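Local atomic coordinates of ecdysteroid-phosphate phosphatase (Bombyx mori, PDB entry 3C7T), a protein that dephosphorylates inactive ecdysteroid phosphates such as ecdysone 22-phosphate to the active hormones and also acts on phosphotyrosine in proteins, represented here by its C-terminal phosphoglycerate mutase-like domain. Residues 78-83 with 242-247; 69-74 with 228-233; 99-104 with 108-113; 174-179 with 187-192. One frame throughout, in Å; residues are numbered along the deposited sequence.

Contact 1 (78-83 with 242-247); sequences AGVSIK and SPPCPP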
loop_
_atom_site.group_PDB
_atom_site.type_symbol
_atom_site.label_atom_id
_atom_site.label_comp_id
_atom_site.label_asym_id
_atom_site.label_seq_id
_atom_site.Cartn_x
_atom_site.Cartn_y
_atom_site.Cartn_z
ATOM N N ALA A 78 6.859 17.418 -7.222
ATOM C CA ALA A 78 8.026 18.275 -7.033
ATOM C C ALA A 78 8.459 18.976 -8.331
ATOM O O ALA A 78 9.445 19.712 -8.347
ATOM C CB ALA A 78 9.162 17.466 -6.457
ATOM N N GLY A 79 7.709 18.737 -9.406
ATOM C CA GLY A 79 8.017 19.296 -10.730
ATOM C C GLY A 79 9.220 18.691 -11.412
ATOM O O GLY A 79 9.810 19.304 -12.315
ATOM N N VAL A 80 9.614 17.488 -10.997
ATOM C CA VAL A 80 10.790 16.862 -11.572
ATOM C C VAL A 80 10.410 15.846 -12.655
ATOM O O VAL A 80 9.605 14.944 -12.422
ATOM C CB VAL A 80 11.723 16.233 -10.493
ATOM C CG1 VAL A 80 12.953 15.587 -11.155
ATOM C CG2 VAL A 80 12.165 17.294 -9.485
ATOM N N SER A 81 10.982 16.016 -13.845
ATOM C CA SER A 81 10.741 15.093 -14.958
ATOM C C SER A 81 11.835 14.027 -14.984
ATOM O O SER A 81 12.855 14.183 -14.318
ATOM C CB SER A 81 10.736 15.858 -16.283
ATOM O OG SER A 81 11.916 16.635 -16.388
ATOM N N ILE A 82 11.606 12.947 -15.735
ATOM C CA ILE A 82 12.615 11.923 -15.967
ATOM C C ILE A 82 12.551 11.542 -17.449
ATOM O O ILE A 82 11.467 11.405 -18.039
ATOM C CB ILE A 82 12.468 10.669 -15.016
ATOM C CG1 ILE A 82 12.949 10.984 -13.597
ATOM C CG2 ILE A 82 13.342 9.514 -15.455
ATOM C CD1 ILE A 82 11.901 11.524 -12.713
ATOM N N LYS A 83 13.709 11.389 -18.065
ATOM C CA LYS A 83 13.724 11.043 -19.470
ATOM C C LYS A 83 14.328 9.677 -19.691
ATOM O O LYS A 83 13.932 8.958 -20.611
ATOM C CB LYS A 83 14.507 12.111 -20.240
ATOM C CG LYS A 83 14.492 11.939 -21.747
ATOM C CD LYS A 83 14.837 13.256 -22.426
ATOM C CE LYS A 83 14.896 13.113 -23.950
ATOM N NZ LYS A 83 13.671 12.466 -24.502
ATOM N N SER A 242 19.653 15.685 -0.996
ATOM C CA SER A 242 18.297 15.275 -0.660
ATOM C C SER A 242 17.484 15.069 -1.943
ATOM O O SER A 242 17.508 15.919 -2.834
ATOM C CB SER A 242 17.645 16.340 0.212
ATOM O OG SER A 242 16.330 15.938 0.546
ATOM N N PRO A 243 16.774 13.933 -2.064
ATOM C CA PRO A 243 15.847 13.850 -3.199
ATOM C C PRO A 243 14.695 14.883 -3.130
ATOM O O PRO A 243 14.402 15.407 -2.062
ATOM C CB PRO A 243 15.345 12.397 -3.156
ATOM C CG PRO A 243 16.270 11.673 -2.174
ATOM C CD PRO A 243 16.782 12.700 -1.243
ATOM N N PRO A 244 14.068 15.196 -4.276
ATOM C CA PRO A 244 13.037 16.249 -4.319
ATOM C C PRO A 244 11.696 15.874 -3.683
ATOM O O PRO A 244 10.818 16.737 -3.552
ATOM C CB PRO A 244 12.844 16.483 -5.815
ATOM C CG PRO A 244 13.228 15.159 -6.443
ATOM C CD PRO A 244 14.323 14.607 -5.608
ATOM N N CYS A 245 11.537 14.601 -3.322
ATOM C CA CYS A 245 10.323 14.123 -2.662
ATOM C C CYS A 245 10.674 13.367 -1.375
ATOM O O CYS A 245 11.793 12.845 -1.257
ATOM C CB CYS A 245 9.513 13.259 -3.628
ATOM S SG CYS A 245 10.240 11.641 -3.992
ATOM N N PRO A 246 9.729 13.296 -0.410
ATOM C CA PRO A 246 10.036 12.690 0.909
ATOM C C PRO A 246 10.311 11.179 0.863
ATOM O O PRO A 246 10.008 10.533 -0.133
ATOM C CB PRO A 246 8.773 12.965 1.748
ATOM C CG PRO A 246 7.770 13.581 0.844
ATOM C CD PRO A 246 8.326 13.746 -0.524
ATOM N N PRO A 247 10.865 10.622 1.950
ATOM C CA PRO A 247 10.941 9.165 2.102
ATOM C C PRO A 247 9.570 8.617 2.491
ATOM O O PRO A 247 8.601 9.379 2.523
ATOM C CB PRO A 247 11.942 8.977 3.245
ATOM C CG PRO A 247 11.856 10.197 4.046
ATOM C CD PRO A 247 11.452 11.335 3.102
#
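The pyrrolidine ring of Pro244, puckered C-gamma endo, is the one ring that meets the other segment, and it does so through CB and CG; neither partner, Ala78 or Val80, brings a flat side chain to lay over it. Val80 uses a single branch: CG2 lies 3.8 Å from Pro244 CB and nearly as close to CG, the valine side chain crossing the ring at about a right angle. This methyl stands beside the backbone N of its own residue, since CG1 takes the anti position (chi1 -180°). Ala78 adds its methyl from next to Val80, with CB 3.9 Å from Pro244 CB and 3.4 Å from the carbonyl O of Pro244. Between the two, Gly79 turns the chain with positive phi (72°) in a Schellman motif that ends helix 62-77, so that a residue on each side of the turn can face the same proline. The contact is thus a small apolar patch at the surface. Met75 of helix 62-77 and Trp6 and Phe8 of strand 5-11 touch both Val80 and Pro244, while Trp258 of the second subunit packs on Pro243. The patch lies between the end of helix 62-77 and the chain that follows strand 239-241.

Contact 2 (69-74 with 228-233); sequences QLVGEG and CALGAM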
loop_
_atom_site.group_PDB
_atom_site.type_symbol
_atom_site.label_atom_id
_atom_site.label_comp_id
_atom_site.label_asym_id
_atom_site.label_seq_id
_atom_site.Cartn_x
_atom_site.Cartn_y
_atom_site.Cartn_z
ATOM N N GLN A 69 4.654 3.746 -7.293
ATOM C CA GLN A 69 3.758 4.809 -7.757
ATOM C C GLN A 69 3.854 6.057 -6.897
ATOM O O GLN A 69 3.879 7.157 -7.418
ATOM C CB GLN A 69 2.325 4.315 -7.783
ATOM C CG GLN A 69 2.092 3.301 -8.864
ATOM C CD GLN A 69 0.841 2.452 -8.657
ATOM O OE1 GLN A 69 0.001 2.734 -7.792
ATOM N NE2 GLN A 69 0.717 1.405 -9.457
ATOM N N LEU A 70 3.927 5.878 -5.580
ATOM C CA LEU A 70 4.063 6.995 -4.662
ATOM C C LEU A 70 5.331 7.800 -4.905
ATOM O O LEU A 70 5.318 9.057 -4.802
ATOM C CB LEU A 70 4.039 6.507 -3.220
ATOM C CG LEU A 70 2.671 6.051 -2.752
ATOM C CD1 LEU A 70 2.887 5.434 -1.357
ATOM C CD2 LEU A 70 1.657 7.215 -2.730
ATOM N N VAL A 71 6.421 7.097 -5.217
ATOM C CA VAL A 71 7.660 7.780 -5.581
ATOM C C VAL A 71 7.492 8.594 -6.891
ATOM O O VAL A 71 7.827 9.789 -6.930
ATOM C CB VAL A 71 8.871 6.816 -5.644
ATOM C CG1 VAL A 71 10.151 7.594 -6.109
ATOM C CG2 VAL A 71 9.092 6.121 -4.284
ATOM N N GLY A 72 6.946 7.963 -7.934
ATOM C CA GLY A 72 6.714 8.665 -9.234
ATOM C C GLY A 72 5.819 9.892 -9.039
ATOM O O GLY A 72 6.127 10.992 -9.543
ATOM N N GLU A 73 4.742 9.718 -8.268
ATOM C CA GLU A 73 3.793 10.799 -7.924
ATOM C C GLU A 73 4.531 11.927 -7.192
ATOM O O GLU A 73 4.306 13.110 -7.474
ATOM C CB GLU A 73 2.626 10.252 -7.081
ATOM C CG GLU A 73 1.447 11.227 -6.803
ATOM C CD GLU A 73 0.486 10.751 -5.679
ATOM O OE1 GLU A 73 0.936 10.406 -4.574
ATOM O OE2 GLU A 73 -0.746 10.756 -5.886
ATOM N N GLY A 74 5.422 11.559 -6.269
ATOM C CA GLY A 74 6.150 12.527 -5.461
ATOM C C GLY A 74 7.090 13.342 -6.332
ATOM O O GLY A 74 7.244 14.558 -6.117
ATOM N N CYS A 228 11.728 0.657 -2.190
ATOM C CA CYS A 228 11.625 1.952 -2.885
ATOM C C CYS A 228 12.371 3.109 -2.175
ATOM O O CYS A 228 12.009 4.251 -2.334
ATOM C CB CYS A 228 10.158 2.307 -3.160
ATOM S SG CYS A 228 9.406 1.228 -4.433
ATOM N N ALA A 229 13.424 2.790 -1.420
ATOM C CA ALA A 229 14.369 3.812 -0.958
ATOM C C ALA A 229 14.927 4.556 -2.182
ATOM O O ALA A 229 15.321 3.941 -3.172
ATOM C CB ALA A 229 15.477 3.210 -0.180
ATOM N N LEU A 230 14.937 5.878 -2.084
ATOM C CA LEU A 230 15.329 6.735 -3.187
ATOM C C LEU A 230 16.583 7.509 -2.813
ATOM O O LEU A 230 16.649 8.181 -1.774
ATOM C CB LEU A 230 14.192 7.711 -3.537
ATOM C CG LEU A 230 14.447 8.678 -4.690
ATOM C CD1 LEU A 230 14.520 7.993 -6.064
ATOM C CD2 LEU A 230 13.385 9.783 -4.713
ATOM N N GLY A 231 17.588 7.374 -3.669
ATOM C CA GLY A 231 18.820 8.124 -3.531
ATOM C C GLY A 231 18.920 9.130 -4.653
ATOM O O GLY A 231 18.406 8.887 -5.770
ATOM N N ALA A 232 19.577 10.260 -4.361
ATOM C CA ALA A 232 19.726 11.358 -5.327
ATOM C C ALA A 232 21.131 11.966 -5.416
ATOM O O ALA A 232 21.818 12.176 -4.402
ATOM C CB ALA A 232 18.710 12.473 -5.021
ATOM N N MET A 233 21.533 12.231 -6.659
ATOM C CA MET A 233 22.712 13.038 -6.960
ATOM C C MET A 233 22.352 14.121 -7.964
ATOM O O MET A 233 21.457 13.946 -8.803
ATOM C CB MET A 233 23.838 12.159 -7.485
ATOM C CG MET A 233 24.310 11.157 -6.442
ATOM S SD MET A 233 25.777 10.268 -6.909
ATOM C CE MET A 233 27.045 11.445 -6.426
#
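Val71 on helix 62-77 comes nearest in backbone to Cys228, with 7.5 Å between Val71 CA and Cys228 CA, at a point where Cys228 takes left-handed backbone angles (phi 52°, psi 27°) just ahead of strand 230-235. Both methyls of Val71 are used, each on a different residue. CG1, anti to the backbone N, reaches 4.1 Å from CD2 of Leu230, the two side chains lying askew to one another. CG2 turns instead to Cys228, 4.1 Å from its CB and 4.0 Å from its carbonyl O, meeting the base of the cysteine and not its sulfur. The contact joins a helix to one face of the central mixed sheet in the alpha/beta fold of the histidine phosphatase superfamily; on the other face, Ala229 and Met233 pack against helix 193-204. Here strand 230-235 runs antiparallel to strand 5-11, whose Leu10 touches both Val71 and Cys228. Backbone hydrogen bonds tie Cys228 to His12, the phosphohistidine residue, and Ala229 to Arg11, and the nearest side-chain atoms of Cys228 and His12 are about 6 Å apart. Leu38 of the second subunit also packs on Val71, while Glu73, further along the helix, forms a salt bridge with Arg62 of that subunit.

Contact 3 (99-104 with 108-113); sequences GFLDGL and PSVKIK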
loop_
_atom_site.group_PDB
_atom_site.type_symbol
_atom_site.label_atom_id
_atom_site.label_comp_id
_atom_site.label_asym_id
_atom_site.label_seq_id
_atom_site.Cartn_x
_atom_site.Cartn_y
_atom_site.Cartn_z
ATOM N N GLY A 99 5.618 1.080 -12.280
ATOM C CA GLY A 99 4.855 1.787 -11.236
ATOM C C GLY A 99 5.354 3.214 -11.075
ATOM O O GLY A 99 4.564 4.161 -11.005
ATOM N N PHE A 100 6.673 3.388 -11.091
ATOM C CA PHE A 100 7.256 4.719 -10.965
ATOM C C PHE A 100 6.745 5.630 -12.106
ATOM O O PHE A 100 6.263 6.760 -11.887
ATOM C CB PHE A 100 8.793 4.608 -10.982
ATOM C CG PHE A 100 9.486 5.928 -11.048
ATOM C CD1 PHE A 100 9.628 6.712 -9.902
ATOM C CD2 PHE A 100 10.037 6.384 -12.253
ATOM C CE1 PHE A 100 10.260 7.939 -9.955
ATOM C CE2 PHE A 100 10.685 7.611 -12.307
ATOM C CZ PHE A 100 10.795 8.386 -11.149
ATOM N N LEU A 101 6.848 5.121 -13.332
ATOM C CA LEU A 101 6.383 5.870 -14.513
ATOM C C LEU A 101 4.890 6.143 -14.493
ATOM O O LEU A 101 4.438 7.191 -14.978
ATOM C CB LEU A 101 6.801 5.140 -15.816
ATOM C CG LEU A 101 8.299 5.110 -16.108
ATOM C CD1 LEU A 101 8.604 4.195 -17.307
ATOM C CD2 LEU A 101 8.858 6.501 -16.361
ATOM N N ASP A 102 4.116 5.216 -13.935
ATOM C CA ASP A 102 2.669 5.415 -13.797
ATOM C C ASP A 102 2.382 6.586 -12.833
ATOM O O ASP A 102 1.531 7.434 -13.102
ATOM C CB ASP A 102 1.976 4.152 -13.285
ATOM C CG ASP A 102 1.926 3.021 -14.319
ATOM O OD1 ASP A 102 2.139 3.257 -15.523
ATOM O OD2 ASP A 102 1.666 1.864 -13.900
ATOM N N GLY A 103 3.091 6.622 -11.706
ATOM C CA GLY A 103 2.905 7.682 -10.706
ATOM C C GLY A 103 3.329 9.030 -11.269
ATOM O O GLY A 103 2.657 10.071 -11.051
ATOM N N LEU A 104 4.436 9.005 -12.006
ATOM C CA LEU A 104 4.996 10.174 -12.690
ATOM C C LEU A 104 4.104 10.723 -13.818
ATOM O O LEU A 104 4.214 11.891 -14.193
ATOM C CB LEU A 104 6.387 9.821 -13.241
ATOM C CG LEU A 104 7.326 10.902 -13.781
ATOM C CD1 LEU A 104 7.573 12.001 -12.735
ATOM C CD2 LEU A 104 8.638 10.304 -14.256
ATOM N N PRO A 108 4.305 8.205 -22.760
ATOM C CA PRO A 108 4.539 6.857 -23.295
ATOM C C PRO A 108 5.867 6.693 -24.039
ATOM O O PRO A 108 6.336 5.579 -24.209
ATOM C CB PRO A 108 3.371 6.657 -24.279
ATOM C CG PRO A 108 2.746 8.034 -24.459
ATOM C CD PRO A 108 2.967 8.708 -23.140
ATOM N N SER A 109 6.462 7.796 -24.486
ATOM C CA SER A 109 7.757 7.744 -25.165
ATOM C C SER A 109 8.908 7.466 -24.191
ATOM O O SER A 109 10.021 7.157 -24.623
ATOM C CB SER A 109 8.025 9.051 -25.900
ATOM O OG SER A 109 8.190 10.099 -24.966
ATOM N N VAL A 110 8.644 7.603 -22.890
ATOM C CA VAL A 110 9.653 7.332 -21.854
ATOM C C VAL A 110 9.622 5.846 -21.527
ATOM O O VAL A 110 8.722 5.370 -20.836
ATOM C CB VAL A 110 9.455 8.191 -20.577
ATOM C CG1 VAL A 110 10.559 7.892 -19.547
ATOM C CG2 VAL A 110 9.425 9.689 -20.926
ATOM N N LYS A 111 10.616 5.131 -22.053
ATOM C CA LYS A 111 10.625 3.679 -22.060
ATOM C C LYS A 111 11.576 3.140 -21.011
ATOM O O LYS A 111 12.571 3.787 -20.663
ATOM C CB LYS A 111 11.082 3.165 -23.432
ATOM C CG LYS A 111 10.229 3.600 -24.617
ATOM C CD LYS A 111 8.975 2.754 -24.739
ATOM C CE LYS A 111 8.275 3.018 -26.046
ATOM N NZ LYS A 111 6.846 2.602 -25.951
ATOM N N ILE A 112 11.271 1.945 -20.519
ATOM C CA ILE A 112 12.144 1.267 -19.571
ATOM C C ILE A 112 13.248 0.521 -20.318
ATOM O O ILE A 112 12.967 -0.382 -21.123
ATOM C CB ILE A 112 11.367 0.263 -18.700
ATOM C CG1 ILE A 112 10.237 0.972 -17.943
ATOM C CG2 ILE A 112 12.318 -0.427 -17.694
ATOM C CD1 ILE A 112 9.185 0.044 -17.432
ATOM N N LYS A 113 14.493 0.903 -20.044
ATOM C CA LYS A 113 15.657 0.283 -20.658
ATOM C C LYS A 113 16.205 -0.785 -19.720
ATOM O O LYS A 113 16.765 -0.460 -18.670
ATOM C CB LYS A 113 16.727 1.342 -20.933
ATOM C CG LYS A 113 16.276 2.449 -21.912
ATOM C CD LYS A 113 17.395 3.442 -22.194
ATOM C CE LYS A 113 16.861 4.866 -22.383
ATOM N NZ LYS A 113 15.672 4.924 -23.286
#
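Leu101 carries this contact from the helix side, its forked end set between Val110 and Ile112 on the returning chain. With CG placed beside the backbone N (chi1 -68°) and the chain then extended, the two methyls separate to different partners. CD1 goes to Ile112, 3.7 Å from its CG1, and lies equally near the carbonyl O of Val110, at 3.7 Å. CD2 takes the side chain of Val110, 3.9 Å from CG1, the branch that stands anti to the backbone N (chi1 -178°). Ile112 leans in with its longer arm: CG1 does the main touching, and CD1 follows it along the leucine methyl, 4.2 Å from Leu101 CD1. The residue between them, Lys111, points the other way, and its NZ bonds to Asn144 outside the contact as well as weakly to Pro108 O.

Helix 91-104 is the crossover of a beta-alpha-beta unit, linking the parallel neighbours 84-87 and 112-114, and Leu101 packs the last turns of that helix onto the chain entering the second strand. Val85 of the first strand touches both Leu101 and Val110, so all three elements of the unit share one apolar cluster; Ala97 and Gln98, a turn earlier on the helix, also meet Ile112.

What joins the two segments is carbon against carbon, apart from the grazing approach to Val110 O. Cohesion therefore comes from shape and from burying Leu101 and Ile112, while the backbone bonds of this chain go elsewhere, Lys113 to Val85 and Ala87 in the sheet and Ile112 to Asn144 and Asp146.

Contact 4 (174-179 with 187-192); sequences QAAVND and VIFIGH. With WO4 (tungstate(VI)ion), chain E.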
loop_
_atom_site.group_PDB
_atom_site.type_symbol
_atom_site.label_atom_id
_atom_site.label_comp_id
_atom_site.label_asym_id
_atom_site.label_seq_id
_atom_site.Cartn_x
_atom_site.Cartn_y
_atom_site.Cartn_z
ATOM N N GLN A 174 28.018 4.597 -15.521
ATOM C CA GLN A 174 28.810 5.671 -16.146
ATOM C C GLN A 174 28.469 5.841 -17.617
ATOM O O GLN A 174 28.341 6.967 -18.103
ATOM C CB GLN A 174 30.298 5.428 -15.957
ATOM C CG GLN A 174 30.735 5.438 -14.489
ATOM C CD GLN A 174 32.250 5.418 -14.339
ATOM O OE1 GLN A 174 32.972 4.976 -15.244
ATOM N NE2 GLN A 174 32.738 5.897 -13.202
ATOM N N ALA A 175 28.317 4.729 -18.330
ATOM C CA ALA A 175 27.884 4.800 -19.723
ATOM C C ALA A 175 26.563 5.563 -19.855
ATOM O O ALA A 175 26.458 6.469 -20.680
ATOM C CB ALA A 175 27.794 3.421 -20.348
ATOM N N ALA A 176 25.575 5.225 -19.020
ATOM C CA ALA A 176 24.268 5.888 -19.044
ATOM C C ALA A 176 24.380 7.380 -18.793
ATOM O O ALA A 176 23.710 8.165 -19.461
ATOM C CB ALA A 176 23.299 5.253 -18.017
ATOM N N VAL A 177 25.217 7.766 -17.829
ATOM C CA VAL A 177 25.382 9.172 -17.458
ATOM C C VAL A 177 26.174 9.945 -18.542
ATOM O O VAL A 177 25.829 11.088 -18.902
ATOM C CB VAL A 177 26.052 9.302 -16.073
ATOM C CG1 VAL A 177 26.518 10.721 -15.818
ATOM C CG2 VAL A 177 25.082 8.876 -14.973
ATOM N N ASN A 178 27.222 9.311 -19.065
ATOM C CA ASN A 178 27.977 9.891 -20.191
ATOM C C ASN A 178 27.155 10.059 -21.468
ATOM O O ASN A 178 27.191 11.134 -22.084
ATOM C CB ASN A 178 29.255 9.102 -20.454
ATOM C CG ASN A 178 30.311 9.336 -19.387
ATOM O OD1 ASN A 178 30.410 10.424 -18.821
ATOM N ND2 ASN A 178 31.110 8.318 -19.116
ATOM N N ASP A 179 26.394 9.026 -21.833
ATOM C CA ASP A 179 25.587 9.024 -23.066
ATOM C C ASP A 179 24.348 9.933 -23.100
ATOM O O ASP A 179 23.783 10.163 -24.174
ATOM C CB ASP A 179 25.179 7.590 -23.434
ATOM C CG ASP A 179 26.372 6.692 -23.717
ATOM O OD1 ASP A 179 27.527 7.192 -23.744
ATOM O OD2 ASP A 179 26.156 5.470 -23.904
ATOM N N VAL A 187 17.931 11.165 -15.029
ATOM C CA VAL A 187 18.163 9.723 -15.142
ATOM C C VAL A 187 17.718 9.028 -13.846
ATOM O O VAL A 187 17.890 9.577 -12.760
ATOM C CB VAL A 187 19.649 9.419 -15.368
ATOM C CG1 VAL A 187 19.925 7.904 -15.470
ATOM C CG2 VAL A 187 20.147 10.107 -16.618
ATOM N N ILE A 188 17.164 7.827 -13.990
ATOM C CA ILE A 188 16.871 6.946 -12.844
ATOM C C ILE A 188 17.314 5.503 -13.102
ATOM O O ILE A 188 17.082 4.943 -14.185
ATOM C CB ILE A 188 15.403 7.029 -12.365
ATOM C CG1 ILE A 188 15.237 6.301 -11.010
ATOM C CG2 ILE A 188 14.425 6.517 -13.425
ATOM C CD1 ILE A 188 13.945 6.644 -10.252
ATOM N N PHE A 189 18.001 4.947 -12.109
ATOM C CA PHE A 189 18.436 3.547 -12.108
ATOM C C PHE A 189 17.558 2.817 -11.094
ATOM O O PHE A 189 17.566 3.171 -9.909
ATOM C CB PHE A 189 19.880 3.432 -11.641
ATOM C CG PHE A 189 20.878 4.128 -12.546
ATOM C CD1 PHE A 189 21.030 3.720 -13.873
ATOM C CD2 PHE A 189 21.659 5.162 -12.047
ATOM C CE1 PHE A 189 21.960 4.347 -14.710
ATOM C CE2 PHE A 189 22.606 5.809 -12.873
ATOM C CZ PHE A 189 22.733 5.401 -14.209
ATOM N N ILE A 190 16.791 1.842 -11.567
ATOM C CA ILE A 190 15.827 1.143 -10.717
ATOM C C ILE A 190 16.294 -0.280 -10.546
ATOM O O ILE A 190 16.390 -1.049 -11.516
ATOM C CB ILE A 190 14.403 1.248 -11.275
ATOM C CG1 ILE A 190 13.998 2.730 -11.260
ATOM C CG2 ILE A 190 13.434 0.361 -10.444
ATOM C CD1 ILE A 190 12.767 3.094 -12.077
ATOM N N GLY A 191 16.629 -0.625 -9.308
ATOM C CA GLY A 191 17.362 -1.864 -9.069
ATOM C C GLY A 191 17.166 -2.442 -7.683
ATOM O O GLY A 191 16.048 -2.677 -7.236
ATOM N N HIS A 192 18.287 -2.668 -7.018
ATOM C CA HIS A 192 18.372 -3.479 -5.815
ATOM C C HIS A 192 18.845 -2.560 -4.679
ATOM O O HIS A 192 19.106 -1.386 -4.923
ATOM C CB HIS A 192 19.360 -4.631 -6.084
ATOM C CG HIS A 192 18.973 -5.486 -7.258
ATOM N ND1 HIS A 192 18.028 -6.490 -7.177
ATOM C CD2 HIS A 192 19.384 -5.457 -8.546
ATOM C CE1 HIS A 192 17.876 -7.042 -8.370
ATOM N NE2 HIS A 192 18.700 -6.442 -9.215
HETATM W W WO4 E . 16.602 -6.766 -3.351
HETATM O O1 WO4 E . 17.166 -4.951 -2.994
HETATM O O2 WO4 E . 18.208 -7.705 -2.651
HETATM O O3 WO4 E . 15.163 -7.613 -2.278
HETATM O O4 WO4 E . 16.578 -7.342 -5.229
#
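Ala176 and Val177, in the closing turns of helix 162-179, lie against strand 187-191, the backbones coming nearest where Val177 CA and Val187 CA are 7.6 Å apart. Phe189 bridges the gap with the rim of its ring. Ala176 CB lies in the ring plane at the edge, 3.7 Å from CE1, and Val177 CG2 approaches the same rim near CZ at 4.3 Å. On one face, offset toward the rim, sits CG1 of Val187 from the ring's own strand. With CG anti to the carbonyl carbon (chi1 -63°), the ring extends from the strand toward the helix.

Just past the end of the strand, His192 reaches the tungstate, which probably marks where the substrate phosphate binds. ND1 donates a nearly straight bond to O4 of the tungstate, 2.6 Å long with an angle of 169° at the hydrogen, and O4 lies in the imidazole plane. NE2 is bonded to Ser88 OG, so partners at both ring nitrogens fix its rotation. A leucine here would probably leave O4 without this donor and Ser88 without its imidazole mate. The segment thus pairs an apolar foothold on the helix with a polar residue beyond the strand, where Arg11, Arg15, Arg92, Lys224 and the backbone N of Ala193 also bind the oxyanion.

In the fold
Contacts 2, 3 and 4 each set a helix against the central mixed sheet, and contact 1 joins two loops at its margin. Along the chain, contacts 1 and 2 interlock, their segments alternating, and bring the C-terminal part back onto helix 62-77 and the turn after it; contact 3 and then contact 4 lie in series inside the loops closed by contacts 1 and 2. Contacts 1 and 2 are close neighbours, with centres about 7 Å apart, and both touch the second subunit of the homodimer. The other pairs have centres about 13 to 16 Å apart. Phe100 of contact 3 connects them, packing on Val71 of contact 2, Ile82 of contact 1 and Ile188 of contact 4. The apolar core thus continues from the dimer side to the strand that ends at the tungstate site.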